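Fimbriae-associated protein FAP1 (Streptococcus parasanguinis, PDB 2X12) forms part of serine-rich cell-wall fimbriae that mediate bacterial adhesion and probably biofilm formation, here represented by an all-beta domain. Local coordinates at residues S225-P230 against T274-R279; T149-S154 against A182-A187; A284-K289 against S336-D341; G216-T221 against G253-S258. All blocks are in the same frame, centred on the assembly; numbering follows the deposited sequence.

Contact 1 of 4, residues S225-P230 against T274-R279; sequences SKLSTP and TAFSGR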
loop_
_atom_site.group_PDB
_atom_site.type_symbol
_atom_site.label_atom_id
_atom_site.label_comp_id
_atom_site.label_asym_id
_atom_site.label_seq_id
_atom_site.Cartn_x
_atom_site.Cartn_y
_atom_site.Cartn_z
ATOM N N SER A 225 8.620 2.802 -15.893
ATOM C CA SER A 225 9.117 1.884 -16.858
ATOM C C SER A 225 10.430 1.329 -16.344
ATOM O O SER A 225 10.971 0.421 -16.926
ATOM C CB SER A 225 9.336 2.621 -18.158
ATOM O OG SER A 225 10.101 3.789 -17.909
ATOM N N LYS A 226 10.960 1.875 -15.265
ATOM C CA LYS A 226 12.219 1.368 -14.708
ATOM C C LYS A 226 11.968 0.404 -13.556
ATOM O O LYS A 226 12.830 -0.340 -13.117
ATOM C CB LYS A 226 13.071 2.556 -14.245
ATOM C CG LYS A 226 13.457 3.459 -15.386
ATOM C CD LYS A 226 13.955 4.810 -14.909
ATOM C CE LYS A 226 15.227 5.254 -15.675
ATOM N NZ LYS A 226 15.149 5.117 -17.172
ATOM N N LEU A 227 10.744 0.435 -13.080
ATOM C CA LEU A 227 10.345 -0.394 -11.977
ATOM C C LEU A 227 9.446 -1.464 -12.532
ATOM O O LEU A 227 8.465 -1.188 -13.251
ATOM C CB LEU A 227 9.609 0.442 -10.946
ATOM C CG LEU A 227 9.447 -0.095 -9.536
ATOM C CD1 LEU A 227 10.747 -0.085 -8.807
ATOM C CD2 LEU A 227 8.468 0.784 -8.829
ATOM N N SER A 228 9.803 -2.688 -12.190
ATOM C CA SER A 228 9.198 -3.877 -12.761
ATOM C C SER A 228 8.071 -4.314 -11.848
ATOM O O SER A 228 8.006 -3.856 -10.756
ATOM C CB SER A 228 10.288 -4.958 -12.876
ATOM O OG SER A 228 10.633 -5.389 -11.550
ATOM N N THR A 229 7.189 -5.200 -12.273
ATOM C CA THR A 229 6.136 -5.627 -11.351
ATOM C C THR A 229 6.807 -6.219 -10.124
ATOM O O THR A 229 8.021 -6.492 -10.173
ATOM C CB THR A 229 5.177 -6.664 -11.955
ATOM O OG1 THR A 229 5.925 -7.788 -12.407
ATOM C CG2 THR A 229 4.366 -6.075 -13.124
ATOM N N PRO A 230 6.045 -6.388 -9.017
ATOM C CA PRO A 230 6.645 -6.873 -7.784
ATOM C C PRO A 230 6.756 -8.392 -7.716
ATOM O O PRO A 230 5.949 -9.123 -8.321
ATOM C CB PRO A 230 5.686 -6.366 -6.714
ATOM C CG PRO A 230 4.380 -6.352 -7.360
ATOM C CD PRO A 230 4.632 -6.015 -8.814
ATOM N N THR A 274 10.790 -5.193 -5.752
ATOM C CA THR A 274 10.573 -4.638 -7.055
ATOM C C THR A 274 11.913 -4.364 -7.661
ATOM O O THR A 274 12.702 -3.634 -7.088
ATOM C CB THR A 274 9.800 -3.295 -6.950
ATOM O OG1 THR A 274 10.594 -2.292 -6.324
ATOM C CG2 THR A 274 8.557 -3.443 -6.131
ATOM N N ALA A 275 12.211 -4.937 -8.811
ATOM C CA ALA A 275 13.515 -4.649 -9.452
ATOM C C ALA A 275 13.510 -3.243 -10.084
ATOM O O ALA A 275 12.529 -2.831 -10.701
ATOM C CB ALA A 275 13.896 -5.759 -10.474
ATOM N N PHE A 276 14.592 -2.491 -9.889
ATOM C CA PHE A 276 14.681 -1.111 -10.388
ATOM C C PHE A 276 15.877 -0.964 -11.327
ATOM O O PHE A 276 16.987 -1.166 -10.916
ATOM C CB PHE A 276 14.815 -0.139 -9.226
ATOM C CG PHE A 276 14.808 1.312 -9.631
ATOM C CD1 PHE A 276 15.948 2.055 -9.612
ATOM C CD2 PHE A 276 13.665 1.939 -10.020
ATOM C CE1 PHE A 276 15.947 3.397 -9.975
ATOM C CE2 PHE A 276 13.675 3.297 -10.394
ATOM C CZ PHE A 276 14.807 4.003 -10.366
ATOM N N SER A 277 15.650 -0.592 -12.579
ATOM C CA SER A 277 16.703 -0.620 -13.597
ATOM C C SER A 277 17.401 0.731 -13.806
ATOM O O SER A 277 18.078 0.943 -14.826
ATOM C CB SER A 277 16.109 -1.042 -14.935
ATOM O OG SER A 277 15.276 0.003 -15.411
ATOM N N GLY A 278 17.229 1.651 -12.871
ATOM C CA GLY A 278 17.872 2.953 -12.970
ATOM C C GLY A 278 19.001 3.055 -11.975
ATOM O O GLY A 278 19.174 2.157 -11.148
ATOM N N ARG A 279 19.775 4.137 -12.074
ATOM C CA ARG A 279 20.796 4.449 -11.090
ATOM C C ARG A 279 20.164 5.224 -9.940
ATOM O O ARG A 279 19.022 5.636 -10.023
ATOM C CB ARG A 279 21.887 5.275 -11.710
ATOM C CG ARG A 279 22.779 4.531 -12.705
ATOM C CD ARG A 279 23.826 5.544 -13.246
ATOM N NE ARG A 279 25.032 4.974 -13.861
ATOM C CZ ARG A 279 26.055 5.714 -14.311
ATOM N NH1 ARG A 279 26.011 7.043 -14.204
ATOM N NH2 ARG A 279 27.133 5.146 -14.876
#
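The ring of Phe-276 meets Leu-227 at its edge: CD1 of Leu-227 lies near the ring plane, 3.8 Å from CD2 of Phe-276. Another part of the rim faces the carbonyl O of Arg-279, while CB of Lys-226 approaches CE2. With CG anti to the backbone N (chi1 -176°), the phenyl lies on the same face of the sheet as Leu-227, whose side chain it crosses at about a right angle. Leucine and phenylalanine suit this buried face, which Leu-286 and Leu-283 help to cover. The two residues form a non-hydrogen-bonded pair between antiparallel strands 227-235 and 268-276, the former an edge strand of a five-stranded sheet. Backbone bonds flank the pair: Ser-277 N gives to Lys-226 O at 2.9 Å, and Ser-228 N gives to Ala-275 O at 3.1 Å. Serine OG atoms add weaker links, since Ala-275 N reaches Ser-228 OG at 3.2 Å with a bent angle of 127°, and Ser-277 OG gives a weak bond to Lys-226 O. Beside Phe-276, Thr-274 sets its OG1 3.3 Å from CD1 of Leu-227; this buried hydroxyl has a hydrogen-bond partner in Trp-193 NE1.

Contact 2 of 4, residues T149-S154 against A182-A187; sequences TTFTIS and AVYDSA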
loop_
_atom_site.group_PDB
_atom_site.type_symbol
_atom_site.label_atom_id
_atom_site.label_comp_id
_atom_site.label_asym_id
_atom_site.label_seq_id
_atom_site.Cartn_x
_atom_site.Cartn_y
_atom_site.Cartn_z
ATOM N N THR A 149 20.244 1.491 1.366
ATOM C CA THR A 149 19.703 2.646 2.028
ATOM C C THR A 149 18.262 2.371 2.405
ATOM O O THR A 149 17.518 1.782 1.619
ATOM C CB THR A 149 19.779 3.862 1.114
ATOM O OG1 THR A 149 21.141 4.049 0.684
ATOM C CG2 THR A 149 19.260 5.117 1.838
ATOM N N THR A 150 17.859 2.768 3.606
ATOM C CA THR A 150 16.473 2.612 3.977
ATOM C C THR A 150 15.726 3.923 3.792
ATOM O O THR A 150 16.164 4.960 4.220
ATOM C CB THR A 150 16.324 2.138 5.396
ATOM O OG1 THR A 150 17.063 0.919 5.553
ATOM C CG2 THR A 150 14.807 1.930 5.720
ATOM N N PHE A 151 14.601 3.850 3.103
ATOM C CA PHE A 151 13.713 4.993 2.920
ATOM C C PHE A 151 12.472 4.754 3.718
ATOM O O PHE A 151 12.014 3.615 3.772
ATOM C CB PHE A 151 13.277 5.123 1.445
ATOM C CG PHE A 151 14.415 5.396 0.490
ATOM C CD1 PHE A 151 14.597 4.615 -0.640
ATOM C CD2 PHE A 151 15.305 6.436 0.747
ATOM C CE1 PHE A 151 15.632 4.860 -1.482
ATOM C CE2 PHE A 151 16.355 6.691 -0.095
ATOM C CZ PHE A 151 16.527 5.899 -1.204
ATOM N N THR A 152 11.929 5.823 4.303
ATOM C CA THR A 152 10.631 5.782 4.945
ATOM C C THR A 152 9.734 6.865 4.322
ATOM O O THR A 152 10.194 7.668 3.546
ATOM C CB THR A 152 10.691 5.941 6.521
ATOM O OG1 THR A 152 11.008 7.284 6.877
ATOM C CG2 THR A 152 11.677 4.991 7.197
ATOM N N ILE A 153 8.453 6.875 4.678
ATOM C CA ILE A 153 7.479 7.817 4.144
ATOM C C ILE A 153 8.090 9.174 4.173
ATOM O O ILE A 153 7.965 9.932 3.223
ATOM C CB ILE A 153 6.169 7.918 4.995
ATOM C CG1 ILE A 153 5.593 6.540 5.430
ATOM C CG2 ILE A 153 5.125 8.785 4.329
ATOM C CD1 ILE A 153 6.163 6.091 7.052
ATOM N N SER A 154 8.779 9.502 5.258
ATOM C CA SER A 154 9.293 10.850 5.369
ATOM C C SER A 154 10.363 11.173 4.300
ATOM O O SER A 154 10.794 12.328 4.148
ATOM C CB SER A 154 9.815 11.103 6.780
ATOM O OG SER A 154 10.995 10.379 7.010
ATOM N N ALA A 182 11.408 1.106 2.630
ATOM C CA ALA A 182 11.966 0.483 1.439
ATOM C C ALA A 182 13.480 0.471 1.533
ATOM O O ALA A 182 14.087 1.523 1.772
ATOM C CB ALA A 182 11.544 1.235 0.241
ATOM N N VAL A 183 14.085 -0.708 1.340
ATOM C CA VAL A 183 15.544 -0.882 1.374
ATOM C C VAL A 183 16.011 -1.057 -0.040
ATOM O O VAL A 183 15.691 -2.046 -0.689
ATOM C CB VAL A 183 15.907 -2.106 2.208
ATOM C CG1 VAL A 183 17.319 -2.566 1.980
ATOM C CG2 VAL A 183 15.688 -1.802 3.686
ATOM N N TYR A 184 16.760 -0.074 -0.517
ATOM C CA TYR A 184 17.233 -0.017 -1.910
ATOM C C TYR A 184 18.679 -0.418 -1.923
ATOM O O TYR A 184 19.446 0.130 -1.162
ATOM C CB TYR A 184 17.101 1.410 -2.467
ATOM C CG TYR A 184 17.958 1.731 -3.691
ATOM C CD1 TYR A 184 17.618 1.265 -4.955
ATOM C CD2 TYR A 184 19.084 2.515 -3.586
ATOM C CE1 TYR A 184 18.409 1.548 -6.077
ATOM C CE2 TYR A 184 19.879 2.822 -4.697
ATOM C CZ TYR A 184 19.547 2.333 -5.939
ATOM O OH TYR A 184 20.349 2.638 -7.032
ATOM N N ASP A 185 19.052 -1.378 -2.770
ATOM C CA ASP A 185 20.463 -1.792 -2.914
ATOM C C ASP A 185 21.076 -1.180 -4.142
ATOM O O ASP A 185 20.710 -1.571 -5.246
ATOM C CB ASP A 185 20.565 -3.309 -3.078
ATOM C CG ASP A 185 21.988 -3.804 -2.976
ATOM O OD1 ASP A 185 22.928 -3.149 -3.490
ATOM O OD2 ASP A 185 22.177 -4.859 -2.347
ATOM N N SER A 186 22.030 -0.262 -3.984
ATOM C CA SER A 186 22.572 0.410 -5.169
ATOM C C SER A 186 23.241 -0.586 -6.130
ATOM O O SER A 186 23.157 -0.403 -7.330
ATOM C CB SER A 186 23.476 1.631 -4.841
ATOM O OG SER A 186 24.538 1.344 -3.943
ATOM N N ALA A 187 23.853 -1.658 -5.624
ATOM C CA ALA A 187 24.552 -2.616 -6.511
ATOM C C ALA A 187 23.608 -3.419 -7.440
ATOM O O ALA A 187 23.897 -3.602 -8.622
ATOM C CB ALA A 187 25.440 -3.565 -5.697
#
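Strands 148-152 and 177-185 pair antiparallel at one border of the five-stranded sheet, and Thr-149 to Phe-151 lie against Ala-182 to Tyr-184. Four backbone bonds tie the two hydrogen-bonded pairs. Thr-149 N gives to Tyr-184 O at 3.0 Å and Tyr-184 N returns to Thr-149 O at 2.9 Å. One pair further along, Phe-151 N gives to Ala-182 O at 2.7 Å, and Ala-182 N to Phe-151 O at 2.8 Å. Between them sits the non-hydrogen-bonded pair Thr-150 and Val-183, where OG1 of the threonine lies 3.6 Å from CG2 of the valine as the two beta-branched side chains meet at a slant. Such residues suit an extended backbone, and their face is the more exposed one.

On the other face Phe-151 and Tyr-184 run side by side and point the same way. CG of Phe-151 stands beside its backbone N (chi1 -63°), which brings CE1 to 3.9 Å from CB of Tyr-184. Ala-182 occupies the same buried face, its small CB 4.4 Å from CB of Phe-151. At the end of the strand, Asp-185 OD1 accepts from Ala-187 N at 2.8 Å, an Asx turn that bends the chain toward the next strand.

That next strand, 190-197, pairs with 177-185 on its other border and touches Ala-182 and Tyr-184 through Ile-191. Phe-151 is covered by Phe-156 and Leu-283 from loops, and Tyr-184 by Ala-280.

Contact 3 of 4, residues A284-K289 against S336-D341; sequences ADLEIK and SGVNAD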
loop_
_atom_site.group_PDB
_atom_site.type_symbol
_atom_site.label_atom_id
_atom_site.label_comp_id
_atom_site.label_asym_id
_atom_site.label_seq_id
_atom_site.Cartn_x
_atom_site.Cartn_y
_atom_site.Cartn_z
ATOM N N ALA A 284 14.525 9.921 -8.307
ATOM C CA ALA A 284 13.711 11.150 -8.241
ATOM C C ALA A 284 12.411 11.018 -9.023
ATOM O O ALA A 284 11.535 11.906 -8.944
ATOM C CB ALA A 284 14.499 12.375 -8.695
ATOM N N ASP A 285 12.277 9.885 -9.720
ATOM C CA ASP A 285 11.135 9.597 -10.614
ATOM C C ASP A 285 10.482 8.236 -10.383
ATOM O O ASP A 285 9.707 7.774 -11.201
ATOM C CB ASP A 285 11.605 9.722 -12.070
ATOM C CG ASP A 285 11.666 11.162 -12.528
ATOM O OD1 ASP A 285 10.559 11.737 -12.537
ATOM O OD2 ASP A 285 12.772 11.704 -12.864
ATOM N N LEU A 286 10.798 7.618 -9.260
ATOM C CA LEU A 286 10.192 6.365 -8.853
ATOM C C LEU A 286 8.723 6.572 -8.539
ATOM O O LEU A 286 8.369 7.258 -7.594
ATOM C CB LEU A 286 10.896 5.847 -7.594
ATOM C CG LEU A 286 10.405 4.564 -6.931
ATOM C CD1 LEU A 286 10.893 3.344 -7.686
ATOM C CD2 LEU A 286 10.869 4.529 -5.471
ATOM N N GLU A 287 7.863 5.946 -9.312
ATOM C CA GLU A 287 6.453 6.076 -9.109
ATOM C C GLU A 287 5.843 4.713 -8.795
ATOM O O GLU A 287 5.845 3.808 -9.632
ATOM C CB GLU A 287 5.824 6.695 -10.367
ATOM C CG GLU A 287 5.984 8.237 -10.483
ATOM C CD GLU A 287 5.905 8.762 -11.944
ATOM O OE1 GLU A 287 5.145 8.126 -12.717
ATOM O OE2 GLU A 287 6.601 9.775 -12.327
ATOM N N ILE A 288 5.284 4.576 -7.604
ATOM C CA ILE A 288 4.674 3.315 -7.217
ATOM C C ILE A 288 3.566 3.588 -6.243
ATOM O O ILE A 288 3.685 4.505 -5.451
ATOM C CB ILE A 288 5.700 2.359 -6.599
ATOM C CG1 ILE A 288 5.061 1.018 -6.303
ATOM C CG2 ILE A 288 6.290 2.944 -5.328
ATOM C CD1 ILE A 288 5.976 0.117 -5.573
ATOM N N LYS A 289 2.490 2.802 -6.306
ATOM C CA LYS A 289 1.329 3.050 -5.441
ATOM C C LYS A 289 0.994 1.809 -4.692
ATOM O O LYS A 289 1.047 0.740 -5.278
ATOM C CB LYS A 289 0.123 3.450 -6.292
ATOM C CG LYS A 289 -1.094 3.995 -5.513
ATOM C CD LYS A 289 -2.105 4.646 -6.486
ATOM C CE LYS A 289 -3.474 4.882 -5.837
ATOM N NZ LYS A 289 -4.556 4.984 -6.815
ATOM N N SER A 336 6.108 9.366 -5.613
ATOM C CA SER A 336 6.331 10.055 -6.861
ATOM C C SER A 336 7.609 10.827 -6.739
ATOM O O SER A 336 7.639 12.059 -6.857
ATOM C CB SER A 336 5.156 10.954 -7.252
ATOM O OG SER A 336 5.262 11.303 -8.624
ATOM N N GLY A 337 8.666 10.041 -6.546
ATOM C CA GLY A 337 10.009 10.532 -6.383
ATOM C C GLY A 337 10.448 10.482 -4.924
ATOM O O GLY A 337 9.704 10.865 -4.006
ATOM N N VAL A 338 11.664 9.997 -4.736
ATOM C CA VAL A 338 12.342 10.030 -3.487
ATOM C C VAL A 338 12.851 11.430 -3.343
ATOM O O VAL A 338 13.411 11.945 -4.266
ATOM C CB VAL A 338 13.514 9.066 -3.516
ATOM C CG1 VAL A 338 14.464 9.357 -2.384
ATOM C CG2 VAL A 338 12.985 7.662 -3.435
ATOM N N ASN A 339 12.633 12.036 -2.179
ATOM C CA ASN A 339 12.930 13.443 -1.947
ATOM C C ASN A 339 14.338 13.716 -2.389
ATOM O O ASN A 339 15.250 12.941 -2.107
ATOM C CB ASN A 339 12.748 13.787 -0.455
ATOM C CG ASN A 339 11.286 13.878 -0.027
ATOM O OD1 ASN A 339 10.357 13.722 -0.828
ATOM N ND2 ASN A 339 11.085 14.145 1.246
ATOM N N ALA A 340 14.519 14.819 -3.093
ATOM C CA ALA A 340 15.835 15.158 -3.669
ATOM C C ALA A 340 17.036 14.899 -2.722
ATOM O O ALA A 340 18.102 14.505 -3.159
ATOM C CB ALA A 340 15.844 16.650 -4.123
ATOM N N ASP A 341 16.861 15.117 -1.429
ATOM C CA ASP A 341 18.001 15.090 -0.514
ATOM C C ASP A 341 18.039 13.862 0.384
ATOM O O ASP A 341 18.782 13.817 1.351
ATOM C CB ASP A 341 18.007 16.373 0.323
ATOM C CG ASP A 341 16.673 16.627 1.025
ATOM O OD1 ASP A 341 15.568 16.313 0.455
ATOM O OD2 ASP A 341 16.759 17.155 2.156
#
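From CB, the side chain of Leu-286 runs to CG anti to the backbone N (chi1 178°) and there divides. CD2 meets CG2 of Val-338 at 4.3 Å, the apolar contact between the two segments. CD1 takes another direction, to CD1 of Leu-227 and the CE2 corner of the Phe-276 ring. A branched aliphatic residue suits this buried position because its two methyls can serve two different neighbours at once.

The backbone of Leu-286 is used as well: its O accepts from Gly-337 N at 3.0 Å. This bond lies next to the antiparallel, non-hydrogen-bonded pair Glu-287 and Ser-336, where strand 287-295 begins beside the last residue of strand 330-336, its neighbour in the curled sheet. On the face shared by that pair, CG of Glu-287 comes 3.7 Å from OG of Ser-336, and both polar residues suit a partly exposed place.

Beyond the pair the chain leaves the strand at Gly-337, whose phi of 104° is readily reached without a CB; Ala-284 O lies 3.3 Å from its CA, on the side where a CB would stand. Val-338 then turns its side chain into the apolar cluster, also touching Phe-156 and Ile-343, and is bonded through the backbone to Leu-283. Asn-339, buried and amide-bearing, satisfies both ends of its side chain with Ser-157 OG and Asn-158 N.

Contact 4 of 4, residues G216-T221 against G253-S258; sequences GIYIDT and GIEYVS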
loop_
_atom_site.group_PDB
_atom_site.type_symbol
_atom_site.label_atom_id
_atom_site.label_comp_id
_atom_site.label_asym_id
_atom_site.label_seq_id
_atom_site.Cartn_x
_atom_site.Cartn_y
_atom_site.Cartn_z
ATOM N N GLY A 216 -5.070 -7.661 1.945
ATOM C CA GLY A 216 -4.581 -7.555 0.601
ATOM C C GLY A 216 -3.810 -6.281 0.405
ATOM O O GLY A 216 -4.055 -5.304 1.133
ATOM N N ILE A 217 -2.920 -6.273 -0.604
ATOM C CA ILE A 217 -2.119 -5.100 -0.960
ATOM C C ILE A 217 -2.271 -4.895 -2.434
ATOM O O ILE A 217 -2.033 -5.793 -3.203
ATOM C CB ILE A 217 -0.670 -5.351 -0.606
ATOM C CG1 ILE A 217 0.196 -4.109 -0.821
ATOM C CG2 ILE A 217 -0.158 -6.534 -1.369
ATOM C CD1 ILE A 217 -0.207 -2.937 0.025
ATOM N N TYR A 218 -2.754 -3.738 -2.834
ATOM C CA TYR A 218 -2.840 -3.432 -4.257
ATOM C C TYR A 218 -1.568 -2.693 -4.554
ATOM O O TYR A 218 -1.232 -1.782 -3.828
ATOM C CB TYR A 218 -4.007 -2.522 -4.533
ATOM C CG TYR A 218 -3.962 -1.847 -5.875
ATOM C CD1 TYR A 218 -4.524 -2.413 -6.996
ATOM C CD2 TYR A 218 -3.381 -0.616 -6.023
ATOM C CE1 TYR A 218 -4.492 -1.755 -8.245
ATOM C CE2 TYR A 218 -3.350 0.032 -7.234
ATOM C CZ TYR A 218 -3.896 -0.533 -8.346
ATOM O OH TYR A 218 -3.817 0.171 -9.540
ATOM N N ILE A 219 -0.881 -3.062 -5.619
ATOM C CA ILE A 219 0.363 -2.437 -5.976
ATOM C C ILE A 219 0.420 -2.184 -7.462
ATOM O O ILE A 219 0.174 -3.102 -8.263
ATOM C CB ILE A 219 1.533 -3.364 -5.731
ATOM C CG1 ILE A 219 1.510 -3.938 -4.322
ATOM C CG2 ILE A 219 2.861 -2.650 -6.041
ATOM C CD1 ILE A 219 2.823 -4.725 -3.982
ATOM N N ASP A 220 0.816 -0.977 -7.847
ATOM C CA ASP A 220 0.856 -0.600 -9.266
ATOM C C ASP A 220 2.242 -0.027 -9.553
ATOM O O ASP A 220 2.654 0.974 -8.946
ATOM C CB ASP A 220 -0.248 0.427 -9.531
ATOM C CG ASP A 220 -0.260 0.981 -10.955
ATOM O OD1 ASP A 220 0.589 0.664 -11.802
ATOM O OD2 ASP A 220 -1.157 1.784 -11.243
ATOM N N THR A 221 2.968 -0.662 -10.465
ATOM C CA THR A 221 4.255 -0.160 -10.884
ATOM C C THR A 221 4.262 0.210 -12.360
ATOM O O THR A 221 5.325 0.297 -13.014
ATOM C CB THR A 221 5.319 -1.191 -10.622
ATOM O OG1 THR A 221 4.965 -2.406 -11.271
ATOM C CG2 THR A 221 5.447 -1.441 -9.146
ATOM N N GLY A 253 -1.945 -2.936 -12.739
ATOM C CA GLY A 253 -1.678 -3.153 -11.288
ATOM C C GLY A 253 -2.683 -4.018 -10.581
ATOM O O GLY A 253 -3.803 -4.148 -11.031
ATOM N N ILE A 254 -2.237 -4.652 -9.498
ATOM C CA ILE A 254 -2.790 -5.952 -9.025
ATOM C C ILE A 254 -2.966 -6.080 -7.508
ATOM O O ILE A 254 -2.156 -5.586 -6.709
ATOM C CB ILE A 254 -1.843 -7.096 -9.422
ATOM C CG1 ILE A 254 -1.446 -6.973 -10.902
ATOM C CG2 ILE A 254 -2.460 -8.431 -9.124
ATOM C CD1 ILE A 254 -0.868 -8.254 -11.535
ATOM N N GLU A 255 -4.041 -6.740 -7.093
ATOM C CA GLU A 255 -4.241 -6.941 -5.651
ATOM C C GLU A 255 -3.604 -8.295 -5.356
ATOM O O GLU A 255 -3.922 -9.285 -5.982
ATOM C CB GLU A 255 -5.729 -6.860 -5.181
ATOM C CG GLU A 255 -5.896 -6.588 -3.617
ATOM C CD GLU A 255 -6.111 -5.109 -3.275
ATOM O OE1 GLU A 255 -6.780 -4.496 -4.156
ATOM O OE2 GLU A 255 -5.653 -4.542 -2.191
ATOM N N TYR A 256 -2.667 -8.302 -4.425
ATOM C CA TYR A 256 -2.109 -9.525 -3.913
ATOM C C TYR A 256 -2.832 -9.800 -2.603
ATOM O O TYR A 256 -2.806 -8.979 -1.686
ATOM C CB TYR A 256 -0.623 -9.317 -3.724
ATOM C CG TYR A 256 0.032 -8.947 -5.020
ATOM C CD1 TYR A 256 0.531 -9.920 -5.868
ATOM C CD2 TYR A 256 0.061 -7.653 -5.449
ATOM C CE1 TYR A 256 1.070 -9.620 -7.075
ATOM C CE2 TYR A 256 0.616 -7.331 -6.689
ATOM C CZ TYR A 256 1.121 -8.350 -7.484
ATOM O OH TYR A 256 1.702 -8.115 -8.695
ATOM N N VAL A 257 -3.561 -10.902 -2.549
ATOM C CA VAL A 257 -4.422 -11.160 -1.401
ATOM C C VAL A 257 -3.877 -12.345 -0.642
ATOM O O VAL A 257 -3.273 -13.223 -1.239
ATOM C CB VAL A 257 -5.829 -11.461 -1.829
ATOM C CG1 VAL A 257 -6.614 -11.926 -0.655
ATOM C CG2 VAL A 257 -6.435 -10.235 -2.405
ATOM N N SER A 258 -4.063 -12.378 0.670
ATOM C CA SER A 258 -3.488 -13.475 1.438
ATOM C C SER A 258 -4.163 -14.813 1.104
ATOM O O SER A 258 -5.377 -14.880 0.769
ATOM C CB SER A 258 -3.606 -13.221 2.929
ATOM O OG SER A 258 -4.924 -12.946 3.270
#
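Backbone hydrogen bonds join Ile-217 to Tyr-256 and Ile-219 to Ile-254, making two hydrogen-bonded pairs of an antiparallel ladder. Ile-217 N gives to Tyr-256 O and Tyr-256 N to Ile-217 O, each at 2.9 Å. Ile-219 N gives to Ile-254 O at 3.0 Å, and Ile-254 N gives to Ile-219 O at 3.1 Å.

Apolar contacts gather on the face of these four residues. CG2 of Ile-217 touches CB of Tyr-256 at 3.7 Å. CG1 of Ile-219, placed beside its backbone N (chi1 -51°), reaches CD2 of the same tyrosine at 4.1 Å. One face of that ring takes CG2 of Ile-254, and its edge faces the carbonyl O of Ile-217. Ile-217 and Ile-219 suit this side because they pack on the five-stranded sheet, on Val-233, Ile-270 and Phe-272.

Polar and aromatic groups mark the opposite face. Glu-255 bends at chi2 (96°) and lays its carboxylate by Tyr-218, with OE1 of Glu-255 3.4 Å from CB of Tyr-218; OE1 also accepts from Glu-303 N. The Tyr-218 ring extends along the backbone of Gly-253, CE1 lying 3.7 Å from its C, and meets Tyr-302 edge-to-face. Gly-253 suits its place because its positive phi and closeness to Asp-220 disfavour a CB.

One face is thus largely apolar and the other carries a buried carboxylate, whose pKa burial may raise, while the bond from Glu-303 N would tend to stabilise the charged form.

In the fold
Contact 2 closes along the chain before the others open; contacts 1 and 4 interleave, and contact 3 follows both. Contacts 1 and 2 lie in the five-stranded sheet, about 14 Å apart between centres, whereas contacts 3 and 4 both reach the curled sheet, their centres about 20 Å apart. Leu-227, Phe-276, Leu-286 and Ile-288 join contacts 1 and 3 in the interface between the sheets, and Val-338 meets Phe-151 of contact 2. Thr-221 and Tyr-256 link contact 4 to contact 1, while strands 212-220 of contact 4 and 287-295 of contact 3 are neighbours in the curled sheet. Contacts 2 and 4 do not touch. Strands distant in sequence are thereby brought together in one compact all-beta domain.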